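Local coordinates for C3-degrading proteinase (CppA protein) (Streptococcus pneumoniae, PDB 3E0R) that probably degrades complement component C3, as a two-part protein whose halves both belong to the glyoxalase clan, at residues Arg99-Gln104 with Ser129-Val133; Asp95-Arg99 with Phe109-Ser113; Leu186-Asn190 with Lys232-Glu238. One frame throughout, in Å; residues are numbered along the deposited sequence.

Interaction 1: Arg99-Gln104 with Ser129-Val133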
ATOM      1  N   ARG A  99       7.255  13.217 -10.393  1.00 30.68           N
ATOM      2  CA  ARG A  99       8.529  12.911 -11.067  1.00 29.35           C
ATOM      3  C   ARG A  99       8.340  11.788 -12.066  1.00 28.21           C
ATOM      4  O   ARG A  99       7.552  10.857 -11.811  1.00 29.15           O
ATOM      5  CB  ARG A  99       9.525  12.469 -10.027  1.00 29.09           C
ATOM      6  CG  ARG A  99      10.948  12.661 -10.415  1.00 29.21           C
ATOM      7  CD  ARG A  99      11.832  12.281  -9.214  1.00 27.90           C
ATOM      8  NE  ARG A  99      11.605  13.135  -8.054  1.00 24.33           N
ATOM      9  CZ  ARG A  99      12.208  14.289  -7.847  1.00 22.02           C
ATOM     10  NH1 ARG A  99      13.086  14.752  -8.723  1.00 23.89           N
ATOM     11  NH2 ARG A  99      11.929  14.982  -6.764  1.00 22.19           N
ATOM     12  N   LEU A 100       9.047  11.866 -13.181  1.00 26.26           N
ATOM     13  CA  LEU A 100       8.910  10.939 -14.292  1.00 25.78           C
ATOM     14  C   LEU A 100      10.193  10.164 -14.435  1.00 25.37           C
ATOM     15  O   LEU A 100      11.275  10.713 -14.262  1.00 25.23           O
ATOM     16  CB  LEU A 100       8.601  11.707 -15.592  1.00 25.96           C
ATOM     17  CG  LEU A 100       8.237  11.000 -16.918  1.00 25.21           C
ATOM     18  CD1 LEU A 100       6.999  10.039 -16.847  1.00 22.60           C
ATOM     19  CD2 LEU A 100       8.021  12.079 -17.998  1.00 24.61           C
ATOM     20  N   TYR A 101      10.055   8.876 -14.687  1.00 25.56           N
ATOM     21  CA  TYR A 101      11.179   7.976 -14.905  1.00 26.98           C
ATOM     22  C   TYR A 101      10.941   7.216 -16.199  1.00 27.99           C
ATOM     23  O   TYR A 101       9.868   7.285 -16.786  1.00 28.57           O
ATOM     24  CB  TYR A 101      11.318   6.948 -13.777  1.00 26.49           C
ATOM     25  CG  TYR A 101      11.488   7.523 -12.394  1.00 26.17           C
ATOM     26  CD1 TYR A 101      12.757   7.650 -11.815  1.00 26.46           C
ATOM     27  CD2 TYR A 101      10.381   7.914 -11.649  1.00 24.66           C
ATOM     28  CE1 TYR A 101      12.907   8.181 -10.544  1.00 26.14           C
ATOM     29  CE2 TYR A 101      10.505   8.443 -10.405  1.00 25.32           C
ATOM     30  CZ  TYR A 101      11.771   8.570  -9.827  1.00 27.69           C
ATOM     31  OH  TYR A 101      11.890   9.080  -8.538  1.00 26.71           O
ATOM     32  N   LYS A 102      11.952   6.486 -16.633  1.00 29.71           N
ATOM     33  CA  LYS A 102      11.773   5.456 -17.655  1.00 30.42           C
ATOM     34  C   LYS A 102      12.798   4.370 -17.409  1.00 30.92           C
ATOM     35  O   LYS A 102      13.945   4.660 -17.058  1.00 31.04           O
ATOM     36  CB  LYS A 102      11.923   6.011 -19.066  1.00 30.60           C
ATOM     37  CG  LYS A 102      11.982   4.883 -20.146  1.00 31.10           C
ATOM     38  CD  LYS A 102      11.539   5.304 -21.550  1.00 31.61           C
ATOM     39  CE  LYS A 102      11.506   4.085 -22.524  1.00 32.76           C
ATOM     40  NZ  LYS A 102      10.739   2.905 -21.991  1.00 30.99           N
ATOM     41  N   GLY A 103      12.381   3.121 -17.567  1.00 31.59           N
ATOM     42  CA  GLY A 103      13.303   1.996 -17.480  1.00 32.45           C
ATOM     43  C   GLY A 103      13.289   1.099 -18.705  1.00 32.81           C
ATOM     44  O   GLY A 103      12.886   1.514 -19.803  1.00 32.67           O
ATOM     45  N   GLN A 104      13.727  -0.142 -18.493  1.00 33.60           N
ATOM     46  CA  GLN A 104      13.627  -1.210 -19.503  1.00 33.77           C
ATOM     47  C   GLN A 104      12.278  -1.250 -20.227  1.00 33.57           C
ATOM     48  O   GLN A 104      12.224  -1.041 -21.438  1.00 33.91           O
ATOM     49  CB  GLN A 104      13.902  -2.601 -18.870  1.00 34.15           C
ATOM     50  CG  GLN A 104      14.037  -3.746 -19.895  1.00 34.25           C
ATOM     51  CD  GLN A 104      14.224  -5.153 -19.281  1.00 34.92           C
ATOM     52  OE1 GLN A 104      13.682  -5.476 -18.215  1.00 35.19           O
ATOM     53  NE2 GLN A 104      14.981  -6.008 -19.996  1.00 36.52           N
ATOM     54  N   SER A 129      16.266  -0.267 -12.621  1.00 39.09           N
ATOM     55  CA  SER A 129      16.508   0.198 -13.997  1.00 39.15           C
ATOM     56  C   SER A 129      15.873   1.579 -14.284  1.00 39.31           C
ATOM     57  O   SER A 129      16.137   2.178 -15.322  1.00 39.39           O
ATOM     58  CB  SER A 129      15.971  -0.835 -15.015  1.00 38.93           C
ATOM     59  OG  SER A 129      14.544  -0.906 -14.978  1.00 38.02           O
ATOM     60  N   LEU A 130      15.029   2.085 -13.395  1.00 39.69           N
ATOM     61  CA  LEU A 130      14.406   3.394 -13.645  1.00 40.28           C
ATOM     62  C   LEU A 130      15.436   4.538 -13.643  1.00 40.11           C
ATOM     63  O   LEU A 130      16.216   4.664 -12.705  1.00 39.47           O
ATOM     64  CB  LEU A 130      13.277   3.710 -12.640  1.00 39.97           C
ATOM     65  CG  LEU A 130      12.056   2.804 -12.577  1.00 41.47           C
ATOM     66  CD1 LEU A 130      11.081   3.251 -11.424  1.00 40.22           C
ATOM     67  CD2 LEU A 130      11.335   2.698 -13.960  1.00 43.30           C
ATOM     68  N   VAL A 131      15.404   5.342 -14.715  1.00 40.89           N
ATOM     69  CA  VAL A 131      16.177   6.586 -14.881  1.00 41.07           C
ATOM     70  C   VAL A 131      15.226   7.805 -14.983  1.00 40.96           C
ATOM     71  O   VAL A 131      14.314   7.847 -15.801  1.00 41.20           O
ATOM     72  CB  VAL A 131      17.040   6.568 -16.181  1.00 41.46           C
ATOM     73  CG1 VAL A 131      18.155   5.509 -16.134  1.00 40.88           C
ATOM     74  CG2 VAL A 131      16.153   6.339 -17.385  1.00 43.48           C
ATOM     75  N   GLU A 132      15.467   8.827 -14.186  1.00 41.60           N
ATOM     76  CA  GLU A 132      14.611  10.011 -14.212  1.00 41.93           C
ATOM     77  C   GLU A 132      14.669  10.779 -15.539  1.00 42.32           C
ATOM     78  O   GLU A 132      15.743  11.195 -15.934  1.00 42.42           O
ATOM     79  CB  GLU A 132      15.016  10.955 -13.090  1.00 41.14           C
ATOM     80  CG  GLU A 132      13.992  12.044 -12.875  1.00 41.45           C
ATOM     81  CD  GLU A 132      14.226  12.847 -11.610  1.00 41.40           C
ATOM     82  OE1 GLU A 132      14.855  12.326 -10.642  1.00 40.69           O
ATOM     83  OE2 GLU A 132      13.773  14.016 -11.603  1.00 38.00           O
ATOM     84  N   VAL A 133      13.535  10.967 -16.226  1.00 42.39           N
ATOM     85  CA  VAL A 133      13.524  11.879 -17.381  1.00 42.68           C
ATOM     86  C   VAL A 133      13.192  13.325 -16.923  1.00 43.22           C
ATOM     87  O   VAL A 133      12.175  13.558 -16.241  1.00 43.65           O
ATOM     88  CB  VAL A 133      12.583  11.426 -18.571  1.00 42.54           C
ATOM     89  CG1 VAL A 133      12.380   9.903 -18.592  1.00 41.21           C
ATOM     90  CG2 VAL A 133      11.273  12.186 -18.544  1.00 42.19           C
TER

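Interaction 2: Asp95-Arg99 with Phe109-Ser113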
ATOM      1  N   ASP A  95      -2.212  16.092 -15.224  1.00 38.33           N
ATOM      2  CA  ASP A  95      -1.264  17.203 -15.238  1.00 38.70           C
ATOM      3  C   ASP A  95      -0.212  17.124 -14.108  1.00 38.55           C
ATOM      4  O   ASP A  95       0.843  17.735 -14.239  1.00 39.17           O
ATOM      5  CB  ASP A  95      -2.030  18.549 -15.219  1.00 38.75           C
ATOM      6  CG  ASP A  95      -2.958  18.718 -16.444  1.00 40.17           C
ATOM      7  OD1 ASP A  95      -2.644  18.114 -17.490  1.00 42.18           O
ATOM      8  OD2 ASP A  95      -3.997  19.435 -16.382  1.00 40.72           O
ATOM      9  N   SER A  96      -0.449  16.331 -13.054  1.00 38.48           N
ATOM     10  CA  SER A  96       0.180  16.599 -11.727  1.00 38.03           C
ATOM     11  C   SER A  96       1.171  15.600 -11.117  1.00 37.68           C
ATOM     12  O   SER A  96       1.297  15.504  -9.870  1.00 38.27           O
ATOM     13  CB  SER A  96      -0.927  16.843 -10.687  1.00 38.73           C
ATOM     14  OG  SER A  96      -0.435  17.645  -9.617  1.00 39.30           O
ATOM     15  N   ILE A  97       1.907  14.879 -11.951  1.00 36.60           N
ATOM     16  CA  ILE A  97       2.860  13.893 -11.424  1.00 34.77           C
ATOM     17  C   ILE A  97       3.982  14.612 -10.632  1.00 33.81           C
ATOM     18  O   ILE A  97       4.218  15.800 -10.809  1.00 33.50           O
ATOM     19  CB  ILE A  97       3.361  12.935 -12.538  1.00 34.49           C
ATOM     20  CG1 ILE A  97       4.409  13.609 -13.440  1.00 34.50           C
ATOM     21  CG2 ILE A  97       2.158  12.431 -13.364  1.00 33.37           C
ATOM     22  CD1 ILE A  97       4.984  12.674 -14.498  1.00 34.14           C
ATOM     23  N   HIS A  98       4.620  13.904  -9.703  1.00 32.71           N
ATOM     24  CA  HIS A  98       5.738  14.483  -8.926  1.00 31.87           C
ATOM     25  C   HIS A  98       7.061  14.334  -9.690  1.00 31.18           C
ATOM     26  O   HIS A  98       7.882  15.211  -9.634  1.00 31.53           O
ATOM     27  CB  HIS A  98       5.858  13.837  -7.538  1.00 30.77           C
ATOM     28  CG  HIS A  98       6.976  14.394  -6.698  1.00 31.57           C
ATOM     29  ND1 HIS A  98       6.922  15.648  -6.108  1.00 28.51           N
ATOM     30  CD2 HIS A  98       8.163  13.859  -6.327  1.00 28.88           C
ATOM     31  CE1 HIS A  98       8.033  15.863  -5.428  1.00 28.02           C
ATOM     32  NE2 HIS A  98       8.806  14.799  -5.550  1.00 28.02           N
ATOM     33  N   ARG A  99       7.255  13.217 -10.393  1.00 30.68           N
ATOM     34  CA  ARG A  99       8.529  12.911 -11.067  1.00 29.35           C
ATOM     35  C   ARG A  99       8.340  11.788 -12.066  1.00 28.21           C
ATOM     36  O   ARG A  99       7.552  10.857 -11.811  1.00 29.15           O
ATOM     37  CB  ARG A  99       9.525  12.469 -10.027  1.00 29.09           C
ATOM     38  CG  ARG A  99      10.948  12.661 -10.415  1.00 29.21           C
ATOM     39  CD  ARG A  99      11.832  12.281  -9.214  1.00 27.90           C
ATOM     40  NE  ARG A  99      11.605  13.135  -8.054  1.00 24.33           N
ATOM     41  CZ  ARG A  99      12.208  14.289  -7.847  1.00 22.02           C
ATOM     42  NH1 ARG A  99      13.086  14.752  -8.723  1.00 23.89           N
ATOM     43  NH2 ARG A  99      11.929  14.982  -6.764  1.00 22.19           N
ATOM     44  N   PHE A 109       6.304   6.658 -12.957  1.00 25.69           N
ATOM     45  CA  PHE A 109       6.264   7.955 -12.289  1.00 25.27           C
ATOM     46  C   PHE A 109       6.015   7.851 -10.817  1.00 24.57           C
ATOM     47  O   PHE A 109       5.603   6.823 -10.328  1.00 25.01           O
ATOM     48  CB  PHE A 109       5.261   8.933 -12.977  1.00 24.98           C
ATOM     49  CG  PHE A 109       3.852   8.545 -12.841  1.00 25.23           C
ATOM     50  CD1 PHE A 109       3.087   9.060 -11.799  1.00 25.63           C
ATOM     51  CD2 PHE A 109       3.269   7.637 -13.747  1.00 26.03           C
ATOM     52  CE1 PHE A 109       1.770   8.685 -11.638  1.00 24.68           C
ATOM     53  CE2 PHE A 109       1.957   7.246 -13.605  1.00 25.98           C
ATOM     54  CZ  PHE A 109       1.196   7.780 -12.536  1.00 26.50           C
ATOM     55  N   GLU A 110       6.323   8.945 -10.133  1.00 24.23           N
ATOM     56  CA  GLU A 110       5.921   9.173  -8.772  1.00 23.74           C
ATOM     57  C   GLU A 110       4.907  10.325  -8.687  1.00 22.48           C
ATOM     58  O   GLU A 110       4.911  11.223  -9.470  1.00 20.75           O
ATOM     59  CB  GLU A 110       7.112   9.502  -7.933  1.00 23.74           C
ATOM     60  CG  GLU A 110       7.888   8.308  -7.498  1.00 25.52           C
ATOM     61  CD  GLU A 110       9.181   8.705  -6.839  1.00 24.26           C
ATOM     62  OE1 GLU A 110       9.721   9.746  -7.243  1.00 27.51           O
ATOM     63  OE2 GLU A 110       9.648   7.993  -5.937  1.00 24.29           O
ATOM     64  N   ILE A 111       4.017  10.211  -7.716  1.00 23.12           N
ATOM     65  CA  ILE A 111       2.986  11.175  -7.429  1.00 22.86           C
ATOM     66  C   ILE A 111       2.658  11.058  -5.917  1.00 22.82           C
ATOM     67  O   ILE A 111       2.745   9.979  -5.370  1.00 22.61           O
ATOM     68  CB  ILE A 111       1.783  10.894  -8.334  1.00 22.40           C
ATOM     69  CG1 ILE A 111       0.842  12.094  -8.373  1.00 23.11           C
ATOM     70  CG2 ILE A 111       1.054   9.636  -7.911  1.00 23.12           C
ATOM     71  CD1 ILE A 111      -0.180  12.000  -9.476  1.00 22.58           C
ATOM     72  N   PHE A 112       2.328  12.173  -5.260  1.00 22.84           N
ATOM     73  CA  PHE A 112       1.842  12.193  -3.891  1.00 22.57           C
ATOM     74  C   PHE A 112       0.291  12.093  -3.840  1.00 23.51           C
ATOM     75  O   PHE A 112      -0.471  12.674  -4.643  1.00 22.79           O
ATOM     76  CB  PHE A 112       2.313  13.460  -3.156  1.00 23.10           C
ATOM     77  CG  PHE A 112       3.772  13.403  -2.650  1.00 24.18           C
ATOM     78  CD1 PHE A 112       4.092  12.804  -1.436  1.00 25.47           C
ATOM     79  CD2 PHE A 112       4.814  13.982  -3.369  1.00 24.18           C
ATOM     80  CE1 PHE A 112       5.443  12.763  -0.973  1.00 25.61           C
ATOM     81  CE2 PHE A 112       6.138  13.935  -2.894  1.00 23.60           C
ATOM     82  CZ  PHE A 112       6.444  13.326  -1.712  1.00 21.70           C
ATOM     83  N   SER A 113      -0.172  11.332  -2.873  1.00 23.35           N
ATOM     84  CA  SER A 113      -1.579  11.198  -2.619  1.00 23.38           C
ATOM     85  C   SER A 113      -2.011  12.386  -1.712  1.00 23.61           C
ATOM     86  O   SER A 113      -1.158  13.062  -1.108  1.00 23.06           O
ATOM     87  CB  SER A 113      -1.824   9.872  -1.894  1.00 22.51           C
ATOM     88  OG  SER A 113      -1.735  10.091  -0.501  1.00 20.73           O
TER
HETATM   89  O   HOH W   1       2.676  14.764  -6.763  1.00 34.49           O

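Interaction 3: Leu186-Asn190 with Lys232-Glu238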
ATOM      1  N   LEU A 186       6.942   7.264  13.730  1.00 26.95           N
ATOM      2  CA  LEU A 186       7.217   5.967  13.105  1.00 26.66           C
ATOM      3  C   LEU A 186       6.713   4.787  13.912  1.00 26.17           C
ATOM      4  O   LEU A 186       6.633   3.675  13.400  1.00 25.91           O
ATOM      5  CB  LEU A 186       8.728   5.805  12.869  1.00 26.98           C
ATOM      6  CG  LEU A 186       9.369   6.549  11.709  1.00 27.29           C
ATOM      7  CD1 LEU A 186      10.885   6.211  11.653  1.00 22.16           C
ATOM      8  CD2 LEU A 186       8.614   6.209  10.432  1.00 22.71           C
ATOM      9  N   THR A 187       6.422   5.011  15.194  1.00 27.14           N
ATOM     10  CA  THR A 187       5.787   3.989  16.055  1.00 26.91           C
ATOM     11  C   THR A 187       4.490   4.454  16.773  1.00 27.09           C
ATOM     12  O   THR A 187       3.979   3.763  17.668  1.00 27.00           O
ATOM     13  CB  THR A 187       6.792   3.455  17.081  1.00 27.07           C
ATOM     14  OG1 THR A 187       7.016   4.442  18.094  1.00 27.70           O
ATOM     15  CG2 THR A 187       8.130   3.083  16.392  1.00 25.24           C
ATOM     16  N   VAL A 188       3.917   5.573  16.333  1.00 27.06           N
ATOM     17  CA  VAL A 188       2.719   6.151  16.963  1.00 27.54           C
ATOM     18  C   VAL A 188       1.491   5.192  16.883  1.00 28.77           C
ATOM     19  O   VAL A 188       1.290   4.476  15.893  1.00 29.33           O
ATOM     20  CB  VAL A 188       2.394   7.561  16.312  1.00 27.08           C
ATOM     21  CG1 VAL A 188       1.785   7.418  14.932  1.00 24.87           C
ATOM     22  CG2 VAL A 188       1.496   8.377  17.154  1.00 26.79           C
ATOM     23  N   ASP A 189       0.656   5.176  17.915  1.00 29.37           N
ATOM     24  CA  ASP A 189      -0.605   4.461  17.811  1.00 30.03           C
ATOM     25  C   ASP A 189      -1.371   4.851  16.504  1.00 30.24           C
ATOM     26  O   ASP A 189      -1.415   6.031  16.122  1.00 30.03           O
ATOM     27  CB  ASP A 189      -1.469   4.717  19.043  1.00 30.98           C
ATOM     28  CG  ASP A 189      -2.734   3.897  19.034  1.00 34.49           C
ATOM     29  OD1 ASP A 189      -2.691   2.745  18.533  1.00 40.65           O
ATOM     30  OD2 ASP A 189      -3.765   4.381  19.543  1.00 37.89           O
ATOM     31  N   ASN A 190      -1.973   3.856  15.849  1.00 29.40           N
ATOM     32  CA  ASN A 190      -2.458   4.033  14.488  1.00 29.51           C
ATOM     33  C   ASN A 190      -3.696   4.893  14.315  1.00 29.50           C
ATOM     34  O   ASN A 190      -4.086   5.215  13.181  1.00 30.52           O
ATOM     35  CB  ASN A 190      -2.614   2.686  13.757  1.00 29.73           C
ATOM     36  CG  ASN A 190      -3.782   1.848  14.230  1.00 29.41           C
ATOM     37  OD1 ASN A 190      -4.350   1.124  13.434  1.00 32.12           O
ATOM     38  ND2 ASN A 190      -4.084   1.861  15.506  1.00 25.92           N
ATOM     39  N   LYS A 232      -0.430  -7.052  16.488  1.00 17.91           N
ATOM     40  CA  LYS A 232       0.023  -5.671  16.413  1.00 18.81           C
ATOM     41  C   LYS A 232       1.537  -5.698  16.422  1.00 17.90           C
ATOM     42  O   LYS A 232       2.138  -6.449  17.185  1.00 17.98           O
ATOM     43  CB  LYS A 232      -0.485  -4.886  17.618  1.00 18.82           C
ATOM     44  CG  LYS A 232      -0.517  -3.386  17.417  1.00 20.00           C
ATOM     45  CD  LYS A 232      -1.292  -2.766  18.562  1.00 20.92           C
ATOM     46  CE  LYS A 232      -1.819  -1.427  18.224  1.00 23.29           C
ATOM     47  NZ  LYS A 232      -3.121  -1.150  18.929  1.00 27.05           N
ATOM     48  N   ASP A 233       2.135  -4.903  15.547  1.00 17.77           N
ATOM     49  CA  ASP A 233       3.568  -4.902  15.370  1.00 17.78           C
ATOM     50  C   ASP A 233       4.136  -3.863  16.315  1.00 17.64           C
ATOM     51  O   ASP A 233       3.406  -3.012  16.836  1.00 17.30           O
ATOM     52  CB  ASP A 233       3.945  -4.606  13.909  1.00 17.88           C
ATOM     53  CG  ASP A 233       5.378  -5.042  13.561  1.00 17.95           C
ATOM     54  OD1 ASP A 233       6.050  -5.674  14.396  1.00 18.63           O
ATOM     55  OD2 ASP A 233       5.833  -4.763  12.435  1.00 18.66           O
ATOM     56  N   ARG A 234       5.435  -3.965  16.551  1.00 18.34           N
ATOM     57  CA  ARG A 234       6.159  -3.089  17.458  1.00 18.30           C
ATOM     58  C   ARG A 234       6.111  -1.593  17.078  1.00 18.25           C
ATOM     59  O   ARG A 234       6.315  -0.713  17.929  1.00 19.05           O
ATOM     60  CB  ARG A 234       7.615  -3.568  17.558  1.00 19.11           C
ATOM     61  CG  ARG A 234       7.770  -5.082  17.896  1.00 18.95           C
ATOM     62  CD  ARG A 234       8.998  -5.351  18.742  1.00 19.06           C
ATOM     63  NE  ARG A 234       9.010  -6.705  19.306  1.00 20.85           N
ATOM     64  CZ  ARG A 234       9.332  -7.810  18.623  1.00 22.70           C
ATOM     65  NH1 ARG A 234       9.659  -7.761  17.327  1.00 24.08           N
ATOM     66  NH2 ARG A 234       9.318  -8.984  19.235  1.00 21.66           N
ATOM     67  N   ASN A 235       5.835  -1.307  15.812  1.00 17.63           N
ATOM     68  CA  ASN A 235       5.553   0.043  15.374  1.00 17.13           C
ATOM     69  C   ASN A 235       4.060   0.433  15.387  1.00 16.32           C
ATOM     70  O   ASN A 235       3.656   1.480  14.858  1.00 15.12           O
ATOM     71  CB  ASN A 235       6.149   0.237  13.973  1.00 18.39           C
ATOM     72  CG  ASN A 235       5.459  -0.602  12.890  1.00 18.52           C
ATOM     73  OD1 ASN A 235       4.484  -1.319  13.129  1.00 20.26           O
ATOM     74  ND2 ASN A 235       5.959  -0.472  11.682  1.00 17.65           N
ATOM     75  N   ASN A 236       3.238  -0.433  15.968  1.00 15.89           N
ATOM     76  CA  ASN A 236       1.797  -0.219  16.095  1.00 16.05           C
ATOM     77  C   ASN A 236       0.903  -0.292  14.824  1.00 15.82           C
ATOM     78  O   ASN A 236      -0.273   0.006  14.885  1.00 16.78           O
ATOM     79  CB  ASN A 236       1.500   1.013  16.974  1.00 15.51           C
ATOM     80  CG  ASN A 236       1.914   0.781  18.413  1.00 15.56           C
ATOM     81  OD1 ASN A 236       1.641  -0.284  18.960  1.00 14.29           O
ATOM     82  ND2 ASN A 236       2.677   1.708  18.984  1.00 11.59           N
ATOM     83  N   VAL A 237       1.454  -0.768  13.718  1.00 16.41           N
ATOM     84  CA  VAL A 237       0.673  -1.273  12.579  1.00 16.09           C
ATOM     85  C   VAL A 237       0.034  -2.647  12.963  1.00 17.27           C
ATOM     86  O   VAL A 237       0.699  -3.614  13.385  1.00 18.79           O
ATOM     87  CB  VAL A 237       1.551  -1.359  11.298  1.00 16.37           C
ATOM     88  CG1 VAL A 237       0.795  -1.936  10.081  1.00 15.30           C
ATOM     89  CG2 VAL A 237       2.159   0.066  10.949  1.00 13.32           C
ATOM     90  N   GLU A 238      -1.269  -2.702  12.848  1.00 16.73           N
ATOM     91  CA  GLU A 238      -2.011  -3.920  12.964  1.00 17.08           C
ATOM     92  C   GLU A 238      -1.699  -4.949  11.893  1.00 16.65           C
ATOM     93  O   GLU A 238      -1.538  -4.616  10.723  1.00 17.16           O
ATOM     94  CB  GLU A 238      -3.509  -3.582  12.945  1.00 16.84           C
ATOM     95  CG  GLU A 238      -3.916  -2.852  14.231  1.00 17.71           C
ATOM     96  CD  GLU A 238      -5.394  -2.592  14.291  1.00 19.57           C
ATOM     97  OE1 GLU A 238      -6.037  -2.857  13.248  1.00 20.76           O
ATOM     98  OE2 GLU A 238      -5.897  -2.124  15.357  1.00 21.72           O
TER
HETATM   99  O   HOH W   2       7.606   2.020  11.527  1.00 31.64           O

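Interaction 1: Arg99-Gln104 with Ser129-Val133
Tyr101 and Glu132 form a non-hydrogen-bonded pair and Lys102 and Val131 a hydrogen-bonded one, laying the short edge strand 131-132 antiparallel along strand 99-102. Lys102 N donates to Val131 O at 2.9 Å; beyond the Tyr101 pair, Val133 N reaches Leu100 O only weakly. The Tyr101 and Glu132 side chains leave the sheet on one face, those of Lys102 and Val131 on the other. At one end the side chains of Arg99 and Glu132 run across each other at a slant. Arg99 bends at chi3 (-63°), which turns the guanidinium so that its NH1 edge meets the Glu132 carboxylate, NH1 to OE2 3.1 Å in a salt bridge. The oxygen is met on its syn side but 28° out of the carboxylate plane, and it lies close to the guanidinium plane, the two groups being turned 73° apart. Nearer the backbone, Arg99 CD lies 3.3 Å from Glu132 OE1. Tyr101 CB packs on Leu130 CB at 4.0 Å, while its hydroxyl is probably hydrogen-bonded to Glu110. Leu100 CD2 presses on Val133 CG2 at 3.3 Å, tighter than a usual carbon contact. Leu130 CD2 lies 3.8 Å from Gly103 N, where the chain leaves the strand. Beside the short ladder of backbone bonds, an ion pair at one end and a tight apolar contact also join this outermost strand to 99-102; lying near solvent, the charge pair is probably partly screened.

Interaction 2: Asp95-Arg99 with Phe109-Ser113
His98 N and Arg99 N both donate to Glu110 O, at 2.7 and 3.2 Å, placing two residues opposite one in a classic beta bulge. Both donors come from the same face of the carbonyl plane, and Arg99 N stands well above that plane. The return bond, Glu110 N to Arg99 O at 2.8 Å, is straighter, with an angle of 164° at the hydrogen. A water accepts from Phe112 N and donates weakly to Ser96 O, extending the link past the bulge. Among the aromatic groups, Phe112 CE2 sits over the centre of the His98 ring, 3.6 Å above its plane, in a T-shaped stack with Phe112 supplying the edge. The His98 side chain, with CG anti to the backbone N (chi1 -180°), runs alongside that of Phe112 and offers it this face. Apolar packing brings Ile97 CG2 to Phe109 CD1 at 3.8 Å, the side chains crossing near a right angle. The ionic pair of Arg99 NE with Glu110 OE1 is long, Arg99 being engaged by Glu132 and Glu110 by Tyr101 and Arg76. Phe109 continues onto helix 84-91 and Ile111 onto Phe27 of helix 21-31, while strand 118-122 pairs with the far edge of strand 107-112.

Interaction 3: Leu186-Asn190 with Lys232-Glu238
Asn236 places CG anti to its carbonyl carbon, beside the backbone N (chi1 -67°), and with chi2 at -44° this points ND2 at Thr187 O. The other torsion that matters is at Asn235, where chi1 of 67° sets CG between the backbone N and the carbonyl carbon and brings OD1 to the backbone N two residues on. The bond from Asn236 ND2 to Thr187 O, 2.8 Å long, is the one direct hydrogen bond between the two loops; it meets the carbonyl nearly end-on, and the acceptor lies close to the amide plane. Asn235 OD1 accepts from Val237 N at 3.1 Å, an Asx turn, with the nitrogen well above the plane of the side-chain carbonyl. A water accepts from Asn235 ND2 at 3.0 Å and donates to Leu186 O. Asp233 to Asn236 make a type I turn, closed by Asn236 N to Asp233 O. Thr187 CB rests against Asn235 CA at 4.0 Å, and Thr187 CA sends a CA-H...O contact to Asn235 O. Asn190 CB lies 3.7 Å from Asn236 O. The side chains of Asp189 and Lys232 cross at about a right angle in a long ion pair, OD1 to NZ 3.9 Å, while Asp189 OD2 turns to Thr191. Lys73 NZ hydrogen-bonds both Val188 O and Asn235 O. Two asparagines thus carry much of the polar contact, one in the turn of the hairpin and one across to the other loop, with Lys73 joining both, and the charge pair probably adds little at such a separation.

How the interactions relate
Interactions 1 and 2 share Arg99 and touch directly: Tyr101 OH lies 2.6 Å from Glu110 OE1, a probable hydrogen bond, and their centres are about 13 Å apart. Strand 99-102 has 131-132 along one edge and 107-112 along the other, so the end of the seven-stranded sheet is built from both contacts. Interaction 3 stands apart in the C-terminal part of the protein, its centre about 33 Å from that of interaction 1, on the opposite side of the chain's centre. Its nearest atoms are about 14 Å from those of interaction 2. There it ties a loop to the turn between strands 228-232 and 238-243 of the eight-stranded sheet.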